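Long-range contacts in ancillary protein 2 (Streptococcus pyogenes, PDB 4C0Z), which is a component of the streptococcal pilus tip and can bind covalently to host-cell surface targets through reactive thioester bonds, the present chain being its N-terminal domain: residues Asp23-Gly28 with Lys36-Leu41; Leu103-Asn108 with Asn132-Tyr137. One frame throughout, in Å; residues are numbered along the deposited sequence.

Contact 1 of 2, residues Asp23-Gly28 with Lys36-Leu41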
loop_
_atom_site.group_PDB
_atom_site.type_symbol
_atom_site.label_atom_id
_atom_site.label_comp_id
_atom_site.label_asym_id
_atom_site.label_seq_id
_atom_site.Cartn_x
_atom_site.Cartn_y
_atom_site.Cartn_z
ATOM N N ASP I 23 6.999 11.340 8.139
ATOM C CA ASP I 23 5.867 12.027 7.572
ATOM C C ASP I 23 5.701 13.357 8.410
ATOM O O ASP I 23 5.464 13.296 9.617
ATOM C CB ASP I 23 4.606 11.129 7.655
ATOM C CG ASP I 23 3.409 11.649 6.870
ATOM O OD1 ASP I 23 3.531 12.714 6.218
ATOM O OD2 ASP I 23 2.391 10.944 6.817
ATOM N N SER I 24 5.843 14.523 7.763
ATOM C CA SER I 24 5.681 15.824 8.413
ATOM C C SER I 24 4.196 16.258 8.493
ATOM O O SER I 24 3.893 17.257 9.164
ATOM C CB SER I 24 6.537 16.895 7.741
ATOM O OG SER I 24 6.008 17.262 6.477
ATOM N N TYR I 25 3.266 15.509 7.834
ATOM C CA TYR I 25 1.842 15.809 7.957
ATOM C C TYR I 25 1.448 15.159 9.284
ATOM O O TYR I 25 1.051 13.998 9.343
ATOM C CB TYR I 25 1.015 15.248 6.775
ATOM C CG TYR I 25 -0.437 15.672 6.865
ATOM C CD1 TYR I 25 -0.809 17.002 6.682
ATOM C CD2 TYR I 25 -1.431 14.756 7.190
ATOM C CE1 TYR I 25 -2.140 17.398 6.780
ATOM C CE2 TYR I 25 -2.765 15.142 7.292
ATOM C CZ TYR I 25 -3.117 16.462 7.068
ATOM O OH TYR I 25 -4.425 16.851 7.187
ATOM N N SER I 26 1.635 15.931 10.358
ATOM C CA SER I 26 1.524 15.525 11.748
ATOM C C SER I 26 1.135 16.768 12.599
ATOM O O SER I 26 1.118 17.872 12.072
ATOM C CB SER I 26 2.897 15.015 12.174
ATOM O OG SER I 26 2.899 14.500 13.488
ATOM N N LYS I 27 0.839 16.591 13.905
ATOM C CA LYS I 27 0.486 17.703 14.810
ATOM C C LYS I 27 1.497 18.845 14.672
ATOM O O LYS I 27 2.708 18.616 14.714
ATOM C CB LYS I 27 0.420 17.245 16.284
ATOM C CG LYS I 27 -0.903 16.599 16.682
ATOM C CD LYS I 27 -0.900 16.229 18.159
ATOM C CE LYS I 27 -2.193 15.597 18.600
ATOM N NZ LYS I 27 -3.201 16.624 18.932
ATOM N N GLY I 28 0.996 20.050 14.443
ATOM C CA GLY I 28 1.854 21.212 14.236
ATOM C C GLY I 28 1.850 21.693 12.794
ATOM O O GLY I 28 2.149 22.864 12.525
ATOM N N LYS I 36 -7.420 12.789 7.832
ATOM C CA LYS I 36 -7.157 13.048 6.414
ATOM C C LYS I 36 -6.007 12.197 5.919
ATOM O O LYS I 36 -4.980 12.086 6.594
ATOM C CB LYS I 36 -6.900 14.540 6.166
ATOM C CG LYS I 36 -8.172 15.372 6.195
ATOM C CD LYS I 36 -7.907 16.824 5.845
ATOM C CE LYS I 36 -9.178 17.632 5.870
ATOM N NZ LYS I 36 -8.935 19.050 5.495
ATOM N N THR I 37 -6.179 11.594 4.743
ATOM C CA THR I 37 -5.188 10.709 4.113
ATOM C C THR I 37 -4.033 11.471 3.414
ATOM O O THR I 37 -3.445 10.949 2.462
ATOM C CB THR I 37 -5.891 9.741 3.133
ATOM O OG1 THR I 37 -6.712 10.504 2.232
ATOM C CG2 THR I 37 -6.694 8.668 3.845
ATOM N N TYR I 38 -3.684 12.669 3.899
ATOM C CA TYR I 38 -2.578 13.408 3.310
ATOM C C TYR I 38 -1.249 12.896 3.892
ATOM O O TYR I 38 -1.225 12.288 4.962
ATOM C CB TYR I 38 -2.706 14.912 3.606
ATOM C CG TYR I 38 -3.744 15.666 2.807
ATOM C CD1 TYR I 38 -3.777 15.586 1.415
ATOM C CD2 TYR I 38 -4.606 16.572 3.428
ATOM C CE1 TYR I 38 -4.689 16.335 0.669
ATOM C CE2 TYR I 38 -5.523 17.323 2.692
ATOM C CZ TYR I 38 -5.559 17.207 1.311
ATOM O OH TYR I 38 -6.483 17.947 0.589
ATOM N N HIS I 39 -0.151 13.150 3.165
ATOM C CA HIS I 39 1.215 12.851 3.581
ATOM C C HIS I 39 2.089 13.959 3.101
ATOM O O HIS I 39 1.781 14.602 2.091
ATOM C CB HIS I 39 1.722 11.495 3.014
ATOM C CG HIS I 39 0.883 10.343 3.451
ATOM N ND1 HIS I 39 1.040 9.773 4.700
ATOM C CD2 HIS I 39 -0.169 9.760 2.830
ATOM C CE1 HIS I 39 0.092 8.861 4.799
ATOM N NE2 HIS I 39 -0.646 8.802 3.687
ATOM N N ASN I 40 3.194 14.181 3.818
ATOM C CA ASN I 40 4.204 15.137 3.431
ATOM C C ASN I 40 5.515 14.578 3.939
ATOM O O ASN I 40 6.007 14.956 4.995
ATOM C CB ASN I 40 3.912 16.565 3.926
ATOM C CG ASN I 40 4.767 17.605 3.245
ATOM O OD1 ASN I 40 5.823 17.313 2.651
ATOM N ND2 ASN I 40 4.335 18.856 3.321
ATOM N N LEU I 41 6.038 13.619 3.196
ATOM C CA LEU I 41 7.254 12.902 3.543
ATOM C C LEU I 41 8.484 13.720 3.335
ATOM O O LEU I 41 8.609 14.453 2.343
ATOM C CB LEU I 41 7.345 11.546 2.822
ATOM C CG LEU I 41 6.085 10.672 2.843
ATOM C CD1 LEU I 41 6.221 9.479 1.926
ATOM C CD2 LEU I 41 5.712 10.254 4.249
#
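D23 grips H39 and N40 through both oxygens of its carboxylate. Followed outward, CB of D23 lies 3.7 Å from CD2 of L41. CG stands beside the carbonyl carbon (chi1 -170°), and this directs OD1 at the backbone N-H of N40. OD1 of D23 accepts from N of N40 at 2.8 Å, in an almost straight bond met nearly along the C-O axis. The backbone N of Y25 reaches OD1 of D23 from the other face of the carboxylate, at 3.2 Å, closing an Asx turn. OD2 of D23 takes ND1 of H39 at 2.8 Å, from above the carboxylate plane. Three N-H groups thus hold this buried carboxylate and fix its rotation. The donated proton sits on ND1 of H39, and the nearby negative charge may favour a protonated imidazole.

The carbonyl O of N40 is gripped twice by S24, by its N and by its OG, the latter at 2.7 Å. Y25 packs against K36 and Y38, farther along segment 36-41 from the pairing of D23 with L41. CB of Y38 sits over the centre of the Y25 ring in a CH-pi contact, 3.7 Å from the centroid. The Y38 ring then turns its edge to that face, with the planes at 82°. The phenol OH of Y25 passes CB of K36 and hydrogen-bonds the N of S33; that of Y38 bonds N125. The whole is an Asx turn and a His-carboxylate pair beside the non-hydrogen-bonded pair D23-L41, which joins antiparallel barrel strands 19-23 and 41-44.

Contact 2 of 2, residues Leu103-Asn108 with Asn132-Tyr137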
loop_
_atom_site.group_PDB
_atom_site.type_symbol
_atom_site.label_atom_id
_atom_site.label_comp_id
_atom_site.label_asym_id
_atom_site.label_seq_id
_atom_site.Cartn_x
_atom_site.Cartn_y
_atom_site.Cartn_z
ATOM N N LEU I 103 12.479 10.942 -12.308
ATOM C CA LEU I 103 13.129 12.261 -12.315
ATOM C C LEU I 103 12.242 13.318 -12.965
ATOM O O LEU I 103 12.125 14.424 -12.424
ATOM C CB LEU I 103 14.482 12.220 -13.020
ATOM C CG LEU I 103 15.745 12.299 -12.146
ATOM C CD1 LEU I 103 16.968 12.495 -13.003
ATOM C CD2 LEU I 103 15.674 13.423 -11.124
ATOM N N ARG I 104 11.602 12.971 -14.113
ATOM C CA ARG I 104 10.679 13.872 -14.819
ATOM C C ARG I 104 9.476 14.249 -13.949
ATOM O O ARG I 104 9.059 15.408 -13.962
ATOM C CB ARG I 104 10.202 13.278 -16.148
ATOM C CG ARG I 104 11.043 13.710 -17.318
ATOM C CD ARG I 104 10.445 13.316 -18.658
ATOM N NE ARG I 104 10.458 11.866 -18.864
ATOM C CZ ARG I 104 11.470 11.188 -19.401
ATOM N NH1 ARG I 104 12.575 11.817 -19.779
ATOM N NH2 ARG I 104 11.387 9.875 -19.553
ATOM N N ILE I 105 8.941 13.279 -13.177
ATOM C CA ILE I 105 7.808 13.492 -12.278
ATOM C C ILE I 105 8.212 14.439 -11.161
ATOM O O ILE I 105 7.462 15.364 -10.867
ATOM C CB ILE I 105 7.219 12.162 -11.731
ATOM C CG1 ILE I 105 6.507 11.380 -12.851
ATOM C CG2 ILE I 105 6.265 12.406 -10.540
ATOM C CD1 ILE I 105 6.259 9.934 -12.500
ATOM N N LEU I 106 9.381 14.212 -10.544
ATOM C CA LEU I 106 9.853 15.047 -9.451
ATOM C C LEU I 106 10.138 16.475 -9.909
ATOM O O LEU I 106 9.765 17.415 -9.212
ATOM C CB LEU I 106 11.060 14.401 -8.741
ATOM C CG LEU I 106 10.796 13.054 -8.042
ATOM C CD1 LEU I 106 12.033 12.531 -7.345
ATOM C CD2 LEU I 106 9.681 13.162 -7.026
ATOM N N TYR I 107 10.709 16.630 -11.119
ATOM C CA TYR I 107 11.024 17.910 -11.758
ATOM C C TYR I 107 9.766 18.722 -12.073
ATOM O O TYR I 107 9.783 19.944 -11.955
ATOM C CB TYR I 107 11.833 17.657 -13.039
ATOM C CG TYR I 107 12.427 18.891 -13.685
ATOM C CD1 TYR I 107 13.495 19.563 -13.097
ATOM C CD2 TYR I 107 11.986 19.329 -14.931
ATOM C CE1 TYR I 107 14.046 20.697 -13.686
ATOM C CE2 TYR I 107 12.551 20.443 -15.547
ATOM C CZ TYR I 107 13.588 21.120 -14.923
ATOM O OH TYR I 107 14.172 22.197 -15.532
ATOM N N ASN I 108 8.680 18.040 -12.447
ATOM C CA ASN I 108 7.400 18.648 -12.812
ATOM C C ASN I 108 6.344 18.695 -11.712
ATOM O O ASN I 108 5.341 19.405 -11.861
ATOM C CB ASN I 108 6.826 17.952 -14.038
ATOM C CG ASN I 108 7.477 18.410 -15.301
ATOM O OD1 ASN I 108 7.104 19.440 -15.869
ATOM N ND2 ASN I 108 8.508 17.688 -15.723
ATOM N N ASN I 132 1.100 9.714 -6.390
ATOM C CA ASN I 132 0.351 8.794 -7.242
ATOM C C ASN I 132 1.046 8.543 -8.570
ATOM O O ASN I 132 1.066 7.406 -9.019
ATOM C CB ASN I 132 -1.093 9.245 -7.409
ATOM C CG ASN I 132 -1.951 8.672 -6.301
ATOM O OD1 ASN I 132 -2.564 7.633 -6.475
ATOM N ND2 ASN I 132 -1.910 9.242 -5.094
ATOM N N ALA I 133 1.692 9.572 -9.148
ATOM C CA ALA I 133 2.475 9.437 -10.376
ATOM C C ALA I 133 3.751 8.600 -10.097
ATOM O O ALA I 133 4.103 7.730 -10.897
ATOM C CB ALA I 133 2.830 10.807 -10.928
ATOM N N ILE I 134 4.394 8.817 -8.940
ATOM C CA ILE I 134 5.558 8.032 -8.496
ATOM C C ILE I 134 5.194 6.529 -8.352
ATOM O O ILE I 134 5.884 5.678 -8.928
ATOM C CB ILE I 134 6.179 8.621 -7.187
ATOM C CG1 ILE I 134 6.902 10.002 -7.455
ATOM C CG2 ILE I 134 7.105 7.611 -6.476
ATOM C CD1 ILE I 134 8.152 9.960 -8.363
ATOM N N TRP I 135 4.093 6.226 -7.634
ATOM C CA TRP I 135 3.604 4.854 -7.414
ATOM C C TRP I 135 3.295 4.131 -8.706
ATOM O O TRP I 135 3.491 2.919 -8.769
ATOM C CB TRP I 135 2.368 4.824 -6.510
ATOM C CG TRP I 135 2.649 5.070 -5.065
ATOM C CD1 TRP I 135 3.766 4.713 -4.374
ATOM C CD2 TRP I 135 1.729 5.591 -4.099
ATOM N NE1 TRP I 135 3.625 5.041 -3.055
ATOM C CE2 TRP I 135 2.385 5.585 -2.855
ATOM C CE3 TRP I 135 0.421 6.092 -4.172
ATOM C CZ2 TRP I 135 1.787 6.062 -1.695
ATOM C CZ3 TRP I 135 -0.166 6.576 -3.026
ATOM C CH2 TRP I 135 0.500 6.535 -1.799
ATOM N N TYR I 136 2.816 4.869 -9.736
ATOM C CA TYR I 136 2.532 4.315 -11.050
ATOM C C TYR I 136 3.813 3.640 -11.602
ATOM O O TYR I 136 3.737 2.560 -12.180
ATOM C CB TYR I 136 2.038 5.437 -12.000
ATOM C CG TYR I 136 1.786 4.983 -13.420
ATOM C CD1 TYR I 136 0.611 4.325 -13.765
ATOM C CD2 TYR I 136 2.715 5.226 -14.423
ATOM C CE1 TYR I 136 0.372 3.912 -15.076
ATOM C CE2 TYR I 136 2.491 4.813 -15.736
ATOM C CZ TYR I 136 1.321 4.151 -16.056
ATOM O OH TYR I 136 1.098 3.726 -17.339
ATOM N N TYR I 137 4.985 4.265 -11.388
ATOM C CA TYR I 137 6.253 3.722 -11.878
ATOM C C TYR I 137 6.942 2.784 -10.898
ATOM O O TYR I 137 7.423 1.734 -11.314
ATOM C CB TYR I 137 7.203 4.845 -12.324
ATOM C CG TYR I 137 6.773 5.470 -13.633
ATOM C CD1 TYR I 137 7.007 4.827 -14.848
ATOM C CD2 TYR I 137 6.075 6.675 -13.657
ATOM C CE1 TYR I 137 6.566 5.376 -16.052
ATOM C CE2 TYR I 137 5.655 7.249 -14.858
ATOM C CZ TYR I 137 5.901 6.595 -16.052
ATOM O OH TYR I 137 5.457 7.165 -17.216
#
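The two helical segments run antiparallel, at 178°, with their axes 9.9 Å apart and I105 facing A133 at a CA to CA distance of 7.0 Å. I105 carries most of the contact. Its CG2 branch touches CB of A133 and CD1 of I134, each at 3.8 Å. Its other branch, CG1, stands beside the backbone N (chi1 -70°) and extends on to CD1. CD1 of I105 lies 3.5 Å from the carbonyl O of A133 and 3.5 Å from CD2 of Y137. It comes to the Y137 ring obliquely. The small side chain of A133 leaves I105 room to lie against the backbone of the facing helix.

I134 bends its chain so that CD1 reaches both I105 and L106. CD2 of L106 meets CD1 of I134 at 3.8 Å, the two side chains crossing at about a right angle. L106 and I134 also share L207 of strand 205-211, so helices 98-108 and 123-138 both pack on the barrel here. All five touching residues are buried. No hydrogen bond or charge pair spans the two segments, so the contact is held by burial of apolar surface and by close fit, with nothing directional between them.

Contact 1 closes before contact 2 opens along the chain. Their centres are about 19 Å apart and their nearest atoms about 6 Å, without touching. Helix 123-138 bridges them: its earlier residues L124, I127 and Q131 meet side chains of contact 1, and its later turns form half of contact 2. Both border the spermidine pocket, which includes the thioester residues C55 and Q204. The side chain of L41 is about 7 Å from spermidine and touches C55, while that of I134 is about 9 Å from the ligand. W135, in segment 132-137, touches the ligand itself. F62, another pocket residue, stacks on H39 of contact 1.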